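Putative aldolase (Bacteroides vulgatus ATCC 8482, PDB 3DXI) is a putative aldolase of undetermined function whose N-terminal domain is a TIM barrel of HMGL-like type. Local coordinates at residues A[27-32]-A[256-261]; A[234-239]-A[246-251]. One frame throughout, in Å; residues are numbered along the deposited sequence.

Contact 1 (A[27-32]-A[256-261])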
loop_
_atom_site.group_PDB
_atom_site.type_symbol
_atom_site.label_atom_id
_atom_site.label_comp_id
_atom_site.label_asym_id
_atom_site.label_seq_id
_atom_site.Cartn_x
_atom_site.Cartn_y
_atom_site.Cartn_z
ATOM N N ASP A 27 25.347 12.137 5.429
ATOM C CA ASP A 27 25.980 12.549 4.178
ATOM C C ASP A 27 25.451 11.772 2.979
ATOM O O ASP A 27 25.222 12.348 1.914
ATOM C CB ASP A 27 27.500 12.389 4.250
ATOM C CG ASP A 27 28.162 13.479 5.070
ATOM O OD1 ASP A 27 27.497 14.495 5.351
ATOM O OD2 ASP A 27 29.348 13.329 5.426
ATOM N N ALA A 28 25.285 10.462 3.139
ATOM C CA ALA A 28 24.760 9.638 2.059
ATOM C C ALA A 28 23.368 10.168 1.687
ATOM O O ALA A 28 23.044 10.330 0.506
ATOM C CB ALA A 28 24.672 8.182 2.508
ATOM N N TYR A 29 22.552 10.440 2.704
ATOM C CA TYR A 29 21.203 10.968 2.492
ATOM C C TYR A 29 21.247 12.293 1.724
ATOM O O TYR A 29 20.666 12.407 0.649
ATOM C CB TYR A 29 20.484 11.178 3.835
ATOM C CG TYR A 29 19.177 11.950 3.727
ATOM C CD1 TYR A 29 18.031 11.360 3.188
ATOM C CD2 TYR A 29 19.095 13.280 4.152
ATOM C CE1 TYR A 29 16.837 12.073 3.072
ATOM C CE2 TYR A 29 17.907 14.003 4.043
ATOM C CZ TYR A 29 16.782 13.396 3.504
ATOM O OH TYR A 29 15.608 14.103 3.408
ATOM N N ILE A 30 21.943 13.287 2.270
ATOM C CA ILE A 30 22.034 14.596 1.621
ATOM C C ILE A 30 22.517 14.512 0.172
ATOM O O ILE A 30 21.959 15.167 -0.710
ATOM C CB ILE A 30 22.966 15.548 2.407
ATOM C CG1 ILE A 30 22.388 15.826 3.802
ATOM C CG2 ILE A 30 23.149 16.853 1.642
ATOM C CD1 ILE A 30 21.111 16.671 3.806
ATOM N N LEU A 31 23.541 13.704 -0.082
ATOM C CA LEU A 31 24.066 13.575 -1.440
ATOM C C LEU A 31 23.103 12.856 -2.386
ATOM O O LEU A 31 23.027 13.184 -3.571
ATOM C CB LEU A 31 25.423 12.867 -1.423
ATOM C CG LEU A 31 26.520 13.681 -0.724
ATOM C CD1 LEU A 31 27.794 12.857 -0.618
ATOM C CD2 LEU A 31 26.771 14.971 -1.494
ATOM N N ALA A 32 22.366 11.879 -1.867
ATOM C CA ALA A 32 21.402 11.159 -2.692
ATOM C C ALA A 32 20.286 12.123 -3.092
ATOM O O ALA A 32 19.825 12.110 -4.227
ATOM C CB ALA A 32 20.814 9.983 -1.919
ATOM N N THR A 256 19.104 1.278 0.464
ATOM C CA THR A 256 20.034 0.370 1.130
ATOM C C THR A 256 20.654 1.021 2.364
ATOM O O THR A 256 20.853 0.361 3.378
ATOM C CB THR A 256 21.166 -0.077 0.179
ATOM O OG1 THR A 256 20.612 -0.862 -0.884
ATOM C CG2 THR A 256 22.201 -0.905 0.931
ATOM N N THR A 257 20.954 2.313 2.273
ATOM C CA THR A 257 21.533 3.036 3.396
ATOM C C THR A 257 20.623 2.924 4.625
ATOM O O THR A 257 21.093 2.691 5.741
ATOM C CB THR A 257 21.732 4.536 3.059
ATOM O OG1 THR A 257 22.686 4.672 2.001
ATOM C CG2 THR A 257 22.252 5.295 4.275
ATOM N N PHE A 258 19.316 3.067 4.404
ATOM C CA PHE A 258 18.332 3.023 5.483
ATOM C C PHE A 258 17.799 1.637 5.824
ATOM O O PHE A 258 16.976 1.495 6.733
ATOM C CB PHE A 258 17.166 3.953 5.136
ATOM C CG PHE A 258 17.476 5.411 5.339
ATOM C CD1 PHE A 258 17.345 5.993 6.598
ATOM C CD2 PHE A 258 17.939 6.192 4.286
ATOM C CE1 PHE A 258 17.672 7.336 6.806
ATOM C CE2 PHE A 258 18.270 7.540 4.481
ATOM C CZ PHE A 258 18.136 8.111 5.744
ATOM N N THR A 259 18.276 0.614 5.115
ATOM C CA THR A 259 17.809 -0.747 5.343
ATOM C C THR A 259 18.189 -1.352 6.696
ATOM O O THR A 259 17.403 -2.102 7.276
ATOM C CB THR A 259 18.232 -1.658 4.167
ATOM O OG1 THR A 259 17.464 -1.293 3.010
ATOM C CG2 THR A 259 17.983 -3.132 4.481
ATOM N N PRO A 260 19.395 -1.062 7.216
ATOM C CA PRO A 260 19.713 -1.648 8.525
ATOM C C PRO A 260 18.734 -1.152 9.595
ATOM O O PRO A 260 18.295 -1.916 10.452
ATOM C CB PRO A 260 21.144 -1.174 8.774
ATOM C CG PRO A 260 21.731 -1.213 7.399
ATOM C CD PRO A 260 20.624 -0.590 6.549
ATOM N N LEU A 261 18.385 0.130 9.543
ATOM C CA LEU A 261 17.441 0.691 10.507
ATOM C C LEU A 261 16.039 0.113 10.318
ATOM O O LEU A 261 15.321 -0.126 11.291
ATOM C CB LEU A 261 17.407 2.213 10.387
ATOM C CG LEU A 261 18.634 2.903 10.990
ATOM C CD1 LEU A 261 18.673 4.357 10.548
ATOM C CD2 LEU A 261 18.589 2.786 12.511
#
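A28 turns its methyl toward T257 of helix 248-265, and at this point the two backbones come closest, with 7.5 Å between the CA atoms of A28 and T257. A28 CB rests at the fork of the threonine, 4.1 Å from T257 OG1 and 4.2 Å from T257 CG2. With OG1 beside the backbone N (chi1 -64°), the hydroxyl bonds to the carbonyl of N253 one turn earlier in its own helix, so what it offers A28 is a van der Waals surface. Y29 makes the second touch. Its ring meets that of F258 obliquely: Y29 CD1 is 4.0 Å from F258 CE2 and 4.1 Å from F258 CZ. F258 comes in with the outer part of its ring, its CG set beside the backbone N (chi1 -77°), shortly before a kink where neither P260, which has no N-H, nor L261 bonds to the preceding turn. Y29 OH is hydrogen-bonded to D7 OD1, which ties the outer end of the tyrosine to strand 4-7. The whole interface is small, 126 Å² summed over both sides, and no hydrogen bond crosses it. Helix 23-34 links strands 4-7 and 40-45, whereas helix 248-265 follows the final strand, 214-217; their packing therefore joins the beginning and end of the closed barrel. Helix 9-13 lies against both rings through T9, I219 adds to the surroundings of F258, and D27 and I30 touch the neighbouring helix 62-71.

Contact 2 (A[234-239]-A[246-251])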
loop_
_atom_site.group_PDB
_atom_site.type_symbol
_atom_site.label_atom_id
_atom_site.label_comp_id
_atom_site.label_asym_id
_atom_site.label_seq_id
_atom_site.Cartn_x
_atom_site.Cartn_y
_atom_site.Cartn_z
ATOM N N LEU A 234 6.611 6.745 -4.727
ATOM C CA LEU A 234 6.127 7.947 -5.400
ATOM C C LEU A 234 6.916 8.189 -6.683
ATOM O O LEU A 234 6.332 8.346 -7.751
ATOM C CB LEU A 234 6.263 9.165 -4.484
ATOM C CG LEU A 234 5.923 10.547 -5.049
ATOM C CD1 LEU A 234 4.478 10.583 -5.541
ATOM C CD2 LEU A 234 6.150 11.595 -3.958
ATOM N N LEU A 235 8.244 8.203 -6.567
ATOM C CA LEU A 235 9.119 8.443 -7.712
ATOM C C LEU A 235 8.974 7.382 -8.792
ATOM O O LEU A 235 8.998 7.693 -9.981
ATOM C CB LEU A 235 10.584 8.523 -7.271
ATOM C CG LEU A 235 10.934 9.669 -6.320
ATOM C CD1 LEU A 235 12.432 9.651 -6.040
ATOM C CD2 LEU A 235 10.525 11.004 -6.930
ATOM N N THR A 236 8.846 6.124 -8.390
ATOM C CA THR A 236 8.680 5.066 -9.377
ATOM C C THR A 236 7.398 5.300 -10.174
ATOM O O THR A 236 7.405 5.234 -11.402
ATOM C CB THR A 236 8.621 3.679 -8.717
ATOM O OG1 THR A 236 9.910 3.363 -8.175
ATOM C CG2 THR A 236 8.249 2.615 -9.738
ATOM N N TYR A 237 6.309 5.598 -9.467
ATOM C CA TYR A 237 5.022 5.844 -10.113
ATOM C C TYR A 237 5.074 7.046 -11.058
ATOM O O TYR A 237 4.614 6.968 -12.200
ATOM C CB TYR A 237 3.926 6.091 -9.071
ATOM C CG TYR A 237 2.528 6.020 -9.658
ATOM C CD1 TYR A 237 1.816 4.820 -9.662
ATOM C CD2 TYR A 237 1.939 7.137 -10.256
ATOM C CE1 TYR A 237 0.559 4.728 -10.247
ATOM C CE2 TYR A 237 0.673 7.056 -10.849
ATOM C CZ TYR A 237 -0.006 5.845 -10.839
ATOM O OH TYR A 237 -1.246 5.731 -11.421
ATOM N N LEU A 238 5.625 8.155 -10.575
ATOM C CA LEU A 238 5.728 9.373 -11.377
ATOM C C LEU A 238 6.636 9.190 -12.590
ATOM O O LEU A 238 6.398 9.789 -13.634
ATOM C CB LEU A 238 6.235 10.538 -10.512
ATOM C CG LEU A 238 5.338 10.964 -9.337
ATOM C CD1 LEU A 238 5.988 12.113 -8.574
ATOM C CD2 LEU A 238 3.966 11.377 -9.850
ATOM N N ASN A 239 7.678 8.372 -12.459
ATOM C CA ASN A 239 8.584 8.144 -13.580
ATOM C C ASN A 239 7.839 7.471 -14.730
ATOM O O ASN A 239 8.069 7.783 -15.899
ATOM C CB ASN A 239 9.775 7.286 -13.149
ATOM C CG ASN A 239 10.613 6.815 -14.325
ATOM O OD1 ASN A 239 10.428 5.703 -14.827
ATOM N ND2 ASN A 239 11.533 7.664 -14.778
ATOM N N VAL A 246 14.080 9.925 -13.183
ATOM C CA VAL A 246 14.601 9.496 -11.888
ATOM C C VAL A 246 15.854 8.631 -12.017
ATOM O O VAL A 246 15.926 7.757 -12.886
ATOM C CB VAL A 246 13.544 8.672 -11.114
ATOM C CG1 VAL A 246 14.151 8.098 -9.834
ATOM C CG2 VAL A 246 12.353 9.537 -10.784
ATOM N N ASP A 247 16.835 8.872 -11.149
ATOM C CA ASP A 247 18.057 8.070 -11.145
ATOM C C ASP A 247 17.792 6.956 -10.141
ATOM O O ASP A 247 17.955 7.137 -8.934
ATOM C CB ASP A 247 19.269 8.870 -10.673
ATOM C CG ASP A 247 20.552 8.051 -10.721
ATOM O OD1 ASP A 247 20.469 6.811 -10.626
ATOM O OD2 ASP A 247 21.642 8.643 -10.845
ATOM N N PHE A 248 17.376 5.808 -10.655
ATOM C CA PHE A 248 17.052 4.668 -9.817
ATOM C C PHE A 248 18.249 4.025 -9.131
ATOM O O PHE A 248 18.091 3.348 -8.114
ATOM C CB PHE A 248 16.283 3.651 -10.650
ATOM C CG PHE A 248 14.891 4.098 -10.996
ATOM C CD1 PHE A 248 13.877 4.034 -10.047
ATOM C CD2 PHE A 248 14.600 4.618 -12.257
ATOM C CE1 PHE A 248 12.595 4.480 -10.347
ATOM C CE2 PHE A 248 13.317 5.069 -12.569
ATOM C CZ PHE A 248 12.312 5.001 -11.614
ATOM N N ASN A 249 19.441 4.233 -9.682
ATOM C CA ASN A 249 20.644 3.670 -9.084
ATOM C C ASN A 249 20.817 4.331 -7.724
ATOM O O ASN A 249 21.036 3.650 -6.719
ATOM C CB ASN A 249 21.868 3.923 -9.975
ATOM C CG ASN A 249 21.902 3.004 -11.194
ATOM O OD1 ASN A 249 20.921 2.333 -11.507
ATOM N ND2 ASN A 249 23.037 2.980 -11.891
ATOM N N VAL A 250 20.696 5.658 -7.701
ATOM C CA VAL A 250 20.803 6.425 -6.462
ATOM C C VAL A 250 19.652 6.059 -5.519
ATOM O O VAL A 250 19.855 5.894 -4.323
ATOM C CB VAL A 250 20.754 7.955 -6.733
ATOM C CG1 VAL A 250 20.600 8.720 -5.424
ATOM C CG2 VAL A 250 22.034 8.402 -7.449
ATOM N N LEU A 251 18.445 5.933 -6.063
ATOM C CA LEU A 251 17.287 5.591 -5.249
ATOM C C LEU A 251 17.522 4.251 -4.541
ATOM O O LEU A 251 17.279 4.122 -3.343
ATOM C CB LEU A 251 16.028 5.524 -6.127
ATOM C CG LEU A 251 14.668 5.397 -5.429
ATOM C CD1 LEU A 251 14.512 6.481 -4.364
ATOM C CD2 LEU A 251 13.564 5.522 -6.475
HETATM O O HOH W 1 14.187 8.042 -15.799
#
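L235, T236 and N239 pack against V246, F248 and L251 in a largely apolar, buried contact between two consecutive helices that follow the last barrel strand. Some 300 Å² is buried, both sides summed. F248 is the wedge. Its ring edge is turned to the helix 231-241, with F248 CE1 3.6 Å from T236 OG1, whose hydroxyl is bonded to the E232 carbonyl, and with N239 CG in the ring plane, 3.7 Å from F248 CE2. The amide of N239 stands at 90° to the ring, and one ring face carries V246 CG1, 3.9 Å above its centre. N239 CG lies anti to the backbone N (chi1 170°), which swings the amide out to that edge; ND2 bonds to L244 O and, weakly, to a water that also accepts from V246 N at 3.2 Å. In the closed parallel TIM barrel, the strand before these helices, 214-217, is the eighth, and L235 and L238 rest on I5 of the first, 4-7. The second helix starts at F248, and D247 is its N-cap: its OD1 accepts from V250 N at 3.2 Å in a fairly straight bond (166°), approached from above the carboxylate plane, and weakly from N249 N. N298 of the second subunit also bonds to D247 OD1 and to the backbone N of F248, so the cap is built into the dimer contact, where I301 and L271 of that subunit pack on F248 and T236. L235 CB lies 4.1 Å from V246 CG2, and farther along its chain L235 CD1 meets L251 CD1, methyl against methyl.

Helix 248-265 serves both contacts: its first turn and the loop before it pack on 234-239 in contact 2, and a later stretch, 256-261, packs on 27-32 in contact 1. The two centres lie about 15 Å apart, on the same side of the chain's centre. The two contacts touch directly, A32 O of contact 1 lying 3.7 Å from V250 CG1 of contact 2, and the A32 methyl also packs on I254 between them. Strand 4-7 is reached from both, through D7 in contact 1 and I5 in contact 2. They differ in their outer surroundings: the second subunit borders contact 2, whereas no other chain of the assembly touches the segments of contact 1.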